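Local coordinates for decapping and exoribonuclease protein 1 (Kluyveromyces lactis, PDB 4GPS) that removes NAD and methylguanosine caps from the 5' ends of RNAs and degrades RNA from the 5' end, using a divalent metal cation, at residues P110-P114 with E115-Y119; I235-T238 with G239-E243; V372-D375 with W376-H379. All coordinates share one frame; numbering follows the deposited sequence.

Interaction 1. Residues P110-P114 with E115-Y119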
# COMPACT_ATOMS: atom_id res chain seq x y z
N PRO A 110 -10.48 3.70 14.36
CA PRO A 110 -11.07 2.36 14.58
C PRO A 110 -10.18 1.60 15.57
O PRO A 110 -8.96 1.48 15.37
CB PRO A 110 -11.06 1.72 13.17
CG PRO A 110 -10.95 2.88 12.25
CD PRO A 110 -10.02 3.85 12.98
N ARG A 111 -10.78 1.08 16.63
CA ARG A 111 -10.02 0.37 17.63
C ARG A 111 -9.98 -1.12 17.38
O ARG A 111 -11.00 -1.74 17.12
CB ARG A 111 -10.59 0.65 19.03
CG ARG A 111 -10.56 2.13 19.43
CD ARG A 111 -11.59 2.47 20.54
NE ARG A 111 -11.33 1.75 21.78
CZ ARG A 111 -10.44 2.09 22.71
NH1 ARG A 111 -9.68 3.18 22.57
NH2 ARG A 111 -10.28 1.32 23.78
N LEU A 112 -8.79 -1.69 17.43
CA LEU A 112 -8.63 -3.13 17.30
C LEU A 112 -9.16 -3.63 18.65
O LEU A 112 -8.80 -3.08 19.71
CB LEU A 112 -7.14 -3.46 17.16
CG LEU A 112 -6.79 -4.93 16.93
CD1 LEU A 112 -7.30 -5.38 15.54
CD2 LEU A 112 -5.29 -5.10 17.05
N ARG A 113 -10.01 -4.65 18.63
CA ARG A 113 -10.57 -5.18 19.87
C ARG A 113 -9.55 -5.43 20.96
O ARG A 113 -8.46 -5.93 20.69
CB ARG A 113 -11.33 -6.45 19.57
CG ARG A 113 -12.63 -6.16 18.91
CD ARG A 113 -13.72 -6.76 19.73
NE ARG A 113 -14.42 -7.76 18.96
CZ ARG A 113 -14.96 -8.84 19.50
NH1 ARG A 113 -14.85 -9.02 20.80
NH2 ARG A 113 -15.59 -9.73 18.74
N PRO A 114 -9.88 -5.10 22.21
CA PRO A 114 -8.91 -5.33 23.30
C PRO A 114 -8.47 -6.79 23.54
O PRO A 114 -7.31 -7.06 23.83
CB PRO A 114 -9.57 -4.66 24.52
CG PRO A 114 -11.04 -4.68 24.18
CD PRO A 114 -11.09 -4.42 22.70
N GLU A 115 -9.40 -7.73 23.38
CA GLU A 115 -9.08 -9.15 23.55
C GLU A 115 -8.00 -9.50 22.53
O GLU A 115 -7.09 -10.27 22.82
CB GLU A 115 -10.31 -10.03 23.32
CG GLU A 115 -11.49 -9.67 24.19
CD GLU A 115 -12.38 -8.61 23.57
OE1 GLU A 115 -11.87 -7.66 22.95
OE2 GLU A 115 -13.62 -8.72 23.72
N VAL A 116 -8.12 -8.91 21.34
CA VAL A 116 -7.17 -9.11 20.26
C VAL A 116 -5.82 -8.41 20.57
O VAL A 116 -4.76 -8.99 20.32
CB VAL A 116 -7.77 -8.61 18.90
CG1 VAL A 116 -6.71 -8.61 17.81
CG2 VAL A 116 -8.95 -9.48 18.50
N CYS A 117 -5.84 -7.19 21.10
CA CYS A 117 -4.57 -6.50 21.41
C CYS A 117 -3.85 -7.29 22.48
O CYS A 117 -2.62 -7.43 22.44
CB CYS A 117 -4.79 -5.07 21.92
SG CYS A 117 -5.66 -3.97 20.79
N THR A 118 -4.62 -7.78 23.44
CA THR A 118 -4.08 -8.59 24.54
C THR A 118 -3.52 -9.92 23.98
O THR A 118 -2.45 -10.37 24.39
CB THR A 118 -5.19 -8.88 25.62
OG1 THR A 118 -5.53 -7.66 26.30
CG2 THR A 118 -4.71 -9.94 26.63
N TYR A 119 -4.24 -10.54 23.07
CA TYR A 119 -3.75 -11.76 22.47
C TYR A 119 -2.42 -11.48 21.79
O TYR A 119 -1.52 -12.29 21.86
CB TYR A 119 -4.71 -12.28 21.42
CG TYR A 119 -4.13 -13.46 20.67
CD1 TYR A 119 -3.96 -14.71 21.31
CD2 TYR A 119 -3.75 -13.34 19.34
CE1 TYR A 119 -3.42 -15.80 20.62
CE2 TYR A 119 -3.20 -14.44 18.64
CZ TYR A 119 -3.04 -15.65 19.29
OH TYR A 119 -2.49 -16.69 18.60

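Interaction 2. Residues I235-T238 with G239-E243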
# COMPACT_ATOMS: atom_id res chain seq x y z
N ILE A 235 -13.63 -14.36 -1.58
CA ILE A 235 -12.38 -14.07 -0.89
C ILE A 235 -12.45 -12.66 -0.30
O ILE A 235 -12.09 -12.43 0.86
CB ILE A 235 -11.15 -14.16 -1.85
CG1 ILE A 235 -10.70 -15.60 -2.03
CG2 ILE A 235 -9.97 -13.40 -1.27
CD1 ILE A 235 -11.69 -16.50 -2.68
N CYS A 236 -12.93 -11.72 -1.11
CA CYS A 236 -13.04 -10.34 -0.67
C CYS A 236 -14.01 -10.20 0.53
O CYS A 236 -13.74 -9.44 1.47
CB CYS A 236 -13.46 -9.47 -1.86
SG CYS A 236 -13.94 -7.83 -1.45
N TYR A 237 -15.10 -10.94 0.51
CA TYR A 237 -16.06 -10.92 1.61
C TYR A 237 -15.51 -11.50 2.92
O TYR A 237 -15.82 -10.98 3.99
CB TYR A 237 -17.33 -11.67 1.23
CG TYR A 237 -18.30 -11.79 2.38
CD1 TYR A 237 -19.27 -10.81 2.61
CD2 TYR A 237 -18.21 -12.84 3.29
CE1 TYR A 237 -20.11 -10.87 3.73
CE2 TYR A 237 -19.03 -12.91 4.39
CZ TYR A 237 -19.97 -11.93 4.61
OH TYR A 237 -20.77 -12.02 5.72
N THR A 238 -14.74 -12.58 2.87
CA THR A 238 -14.21 -13.15 4.12
C THR A 238 -13.22 -12.15 4.71
O THR A 238 -12.99 -12.14 5.92
CB THR A 238 -13.51 -14.55 3.93
OG1 THR A 238 -12.10 -14.36 3.75
CG2 THR A 238 -14.08 -15.31 2.73
N GLY A 239 -12.66 -11.29 3.85
CA GLY A 239 -11.75 -10.24 4.27
C GLY A 239 -12.49 -9.19 5.10
O GLY A 239 -11.99 -8.76 6.15
N PHE A 240 -13.68 -8.78 4.64
CA PHE A 240 -14.49 -7.81 5.38
C PHE A 240 -14.95 -8.42 6.70
O PHE A 240 -14.92 -7.74 7.73
CB PHE A 240 -15.72 -7.35 4.57
CG PHE A 240 -15.38 -6.41 3.45
CD1 PHE A 240 -14.77 -5.19 3.72
CD2 PHE A 240 -15.63 -6.76 2.13
CE1 PHE A 240 -14.39 -4.33 2.68
CE2 PHE A 240 -15.27 -5.92 1.08
CZ PHE A 240 -14.65 -4.70 1.35
N ALA A 241 -15.36 -9.69 6.67
CA ALA A 241 -15.79 -10.37 7.88
C ALA A 241 -14.64 -10.45 8.89
O ALA A 241 -14.85 -10.28 10.09
CB ALA A 241 -16.29 -11.77 7.55
N LEU A 242 -13.42 -10.70 8.43
CA LEU A 242 -12.29 -10.79 9.36
C LEU A 242 -12.08 -9.42 10.05
O LEU A 242 -11.95 -9.36 11.28
CB LEU A 242 -11.01 -11.26 8.65
CG LEU A 242 -9.75 -11.22 9.53
CD1 LEU A 242 -9.87 -12.20 10.70
CD2 LEU A 242 -8.56 -11.56 8.70
N GLU A 243 -12.06 -8.34 9.27
CA GLU A 243 -11.90 -6.99 9.83
C GLU A 243 -13.06 -6.73 10.82
O GLU A 243 -12.86 -6.24 11.94
CB GLU A 243 -11.92 -5.95 8.70
CG GLU A 243 -10.63 -6.02 7.85
CD GLU A 243 -10.71 -5.33 6.50
OE1 GLU A 243 -9.73 -5.45 5.72
OE2 GLU A 243 -11.75 -4.67 6.22

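Interaction 3. Residues V372-D375 with W376-H379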
# COMPACT_ATOMS: atom_id res chain seq x y z
N VAL A 372 15.05 -5.52 -4.71
CA VAL A 372 14.93 -5.16 -6.11
C VAL A 372 13.70 -4.24 -6.24
O VAL A 372 13.74 -3.26 -6.96
CB VAL A 372 14.78 -6.44 -6.96
CG1 VAL A 372 14.42 -6.09 -8.40
CG2 VAL A 372 16.10 -7.21 -6.90
N ALA A 373 12.61 -4.54 -5.52
CA ALA A 373 11.42 -3.66 -5.58
C ALA A 373 11.86 -2.23 -5.17
O ALA A 373 11.50 -1.24 -5.81
CB ALA A 373 10.31 -4.17 -4.64
N ASN A 374 12.67 -2.14 -4.12
CA ASN A 374 13.19 -0.87 -3.66
C ASN A 374 14.03 -0.18 -4.77
O ASN A 374 13.90 1.01 -4.99
CB ASN A 374 14.03 -1.08 -2.41
CG ASN A 374 14.51 0.20 -1.82
OD1 ASN A 374 13.75 1.14 -1.71
ND2 ASN A 374 15.78 0.25 -1.45
N ASP A 375 14.87 -0.93 -5.47
CA ASP A 375 15.68 -0.33 -6.54
C ASP A 375 14.78 0.17 -7.67
O ASP A 375 14.98 1.29 -8.19
CB ASP A 375 16.70 -1.32 -7.12
CG ASP A 375 17.81 -1.68 -6.14
OD1 ASP A 375 18.18 -0.85 -5.26
OD2 ASP A 375 18.34 -2.80 -6.28
N TRP A 376 13.80 -0.66 -8.04
CA TRP A 376 12.84 -0.32 -9.09
C TRP A 376 12.10 0.98 -8.71
O TRP A 376 11.90 1.87 -9.55
CB TRP A 376 11.82 -1.44 -9.24
CG TRP A 376 10.63 -1.03 -10.04
CD1 TRP A 376 9.37 -0.84 -9.58
CD2 TRP A 376 10.59 -0.74 -11.46
NE1 TRP A 376 8.54 -0.46 -10.60
CE2 TRP A 376 9.26 -0.39 -11.76
CE3 TRP A 376 11.55 -0.74 -12.49
CZ2 TRP A 376 8.85 -0.04 -13.07
CZ3 TRP A 376 11.14 -0.40 -13.78
CH2 TRP A 376 9.80 -0.05 -14.05
N PHE A 377 11.69 1.03 -7.44
CA PHE A 377 10.99 2.17 -6.86
C PHE A 377 11.78 3.47 -7.11
O PHE A 377 11.23 4.45 -7.62
CB PHE A 377 10.83 1.95 -5.35
CG PHE A 377 10.22 3.11 -4.62
CD1 PHE A 377 10.83 3.61 -3.49
CD2 PHE A 377 8.98 3.62 -5.00
CE1 PHE A 377 10.20 4.59 -2.72
CE2 PHE A 377 8.34 4.60 -4.25
CZ PHE A 377 8.95 5.08 -3.10
N GLN A 378 13.06 3.46 -6.72
CA GLN A 378 13.97 4.59 -6.89
C GLN A 378 14.09 4.96 -8.35
O GLN A 378 14.15 6.16 -8.68
CB GLN A 378 15.38 4.23 -6.39
CG GLN A 378 15.55 4.25 -4.86
CD GLN A 378 15.30 5.64 -4.27
OE1 GLN A 378 15.75 6.65 -4.83
NE2 GLN A 378 14.61 5.70 -3.13
N HIS A 379 14.12 3.95 -9.22
CA HIS A 379 14.26 4.16 -10.66
C HIS A 379 13.09 4.82 -11.40
O HIS A 379 13.26 5.93 -11.89
CB HIS A 379 14.62 2.86 -11.40
CG HIS A 379 14.88 3.05 -12.86
ND1 HIS A 379 16.07 3.54 -13.35
CD2 HIS A 379 14.09 2.85 -13.95
CE1 HIS A 379 16.01 3.64 -14.67
NE2 HIS A 379 14.82 3.22 -15.06
O HOH W 1 13.89 3.92 -1.57

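Interaction 1. Residues P110-P114 with E115-Y119
At chi1 -176° Leu112 turns CG away from its own nitrogen and reaches forward over the first turn of the helix, where Val116 points CG1 back to meet it. The two side chains cross at about a right angle: Leu112 CG lies 3.8 Å from Val116 CG1, and Leu112 CD2 is 3.9 Å from Cys117 SG. Branched aliphatic residues suit this buried corner, and the small thiol fits beside them. Cutting Leu112 back to an alanine is likely to open a gap here and take away the apolar cover that the leucine gives Val116 CG1 and Cys117 SG.

Arg113 is the N-cap. Its carbonyl O accepts the amide of Cys117 in the carbonyl plane, with Cys117 N at 2.9 Å. One residue on, Pro114 O takes Thr118 N at 2.8 Å. Proline suits the first turn because its nitrogen has no hydrogen to offer and none is needed there.

On the outer side, Arg113 bends at chi2 and chi3 and brings the edge of its guanidinium to Glu115, whose carboxylate plane is turned 70° from it. Arg113 NH1 and Glu115 OE2, 3.2 Å apart, form a salt bridge with a weak hydrogen bond of 125°. The acid near the amino end of the helix probably also suits the helix dipole.

The loop before helix 114-122 pairs its backbone with Ile284 of strand 273-285. Leu112 and Val116 pack on Leu246 of helix 233-246 and Leu327 of strand 325-331, seating the helix start against both strands.

Interaction 2. Residues I235-T238 with G239-E243
Two turns of helix 233-246, which carries the metal ligand Glu243, bring Cys236 to Phe240 and Tyr237 to Ala241. Cys236 SG stands 3.4 Å from Phe240 CE2, a sulfur-aromatic contact with the sulfur 4.6 Å from the ring centroid and 62° off the ring normal. A chi1 of 169° lays the thiol along the helix, toward the ring. One residue on, the pair is looser: Tyr237 CE2 lies 4.3 Å from Ala241 CB, and the small methyl lets the large ring lie alongside it. The phenol OH of Tyr237 is held by Lys141 O.

Beneath these side chains Tyr237 O accepts Ala241 N at 3.0 Å in a nearly straight bond (167°). Gly239 N is shared between Ile235 O and, weakly, Cys236 O.

Thr238 and Leu242 turn to the protein interior. Thr238 OG1 bonds to Ser296 OG, while Leu242 lies on Ile294, itself a metal-site residue, and on Ser296; the apolar leucine suits this buried face. A helix laid against strand 290-297, giving one acidic ligand to the metal beside those from the strands, fits the PD-(D/E)XK nuclease fold.

Interaction 3. Residues V372-D375 with W376-H379
Water joins the two polar side chains that lie one turn apart, Asn374 and Gln378. It donates to Asn374 OD1 at 2.8 Å and accepts from Gln378 NE2; the 2.5 Å between this NE2 and the water is suspiciously short, and its exact length should not be relied on. A chi1 of -176° carries the Asn374 amide along the helix toward the next turn, while Gln378 bends at chi2 (-62°) and brings its own amide round to the same water. A carbonyl oxygen on one side and an N-H on the other suit such a bridge, since each amide offers the water a different role. The water also lies in the plane of the Phe377 ring, at its edge.

Other polar ends bond to the surrounding chain. Gln378 NE2 has a second acceptor in Leu269 O, which helps to fix its rotation. Trp376 gives its NE1 hydrogen to Ile188 O, so a buried polar N-H finds an acceptor. Asp375 OD2 accepts from Val70 N, and aspartate suits this place because its carboxylate can receive a backbone amide.

The backbone bonds are those of a regular alpha helix, each amide reaching the carbonyl four residues back. Trp376 N meets Val372 O at 2.8 Å in an almost straight bond of 171°, and Phe377 N meets Ala373 O at the same distance. This is the early part of the long helix 370-393 of the RAI1-like nuclease fold. The CB atoms of Trp376 and Phe377 pack against carbonyl oxygens of the preceding turn, and from there the rings lead away from it.

In the apolar packing, the Trp376 indole meets Phe67 edge-to-face. Small Ala373 and broad Phe377 both pack on Ile189 of helix 182-190.

From the N terminus, interaction 1 comes first, where the loop after strand 100-103 turns into helix 114-122. Interaction 2 follows on helix 233-246, and interaction 3 on helix 370-393. Each joins adjoining segments, so each closes only a local turn; they run in series and neither nest nor cross. Interactions 1 and 2 lie near one another, nearest atoms about 7 Å apart, and both border the metal site: Leu112 and Leu242 each approach Ile294. Interaction 3 lies across the chain's centre, its centre about 31 Å from that of interaction 2 and 35 Å from that of interaction 1, and ties its helix to helix 182-190.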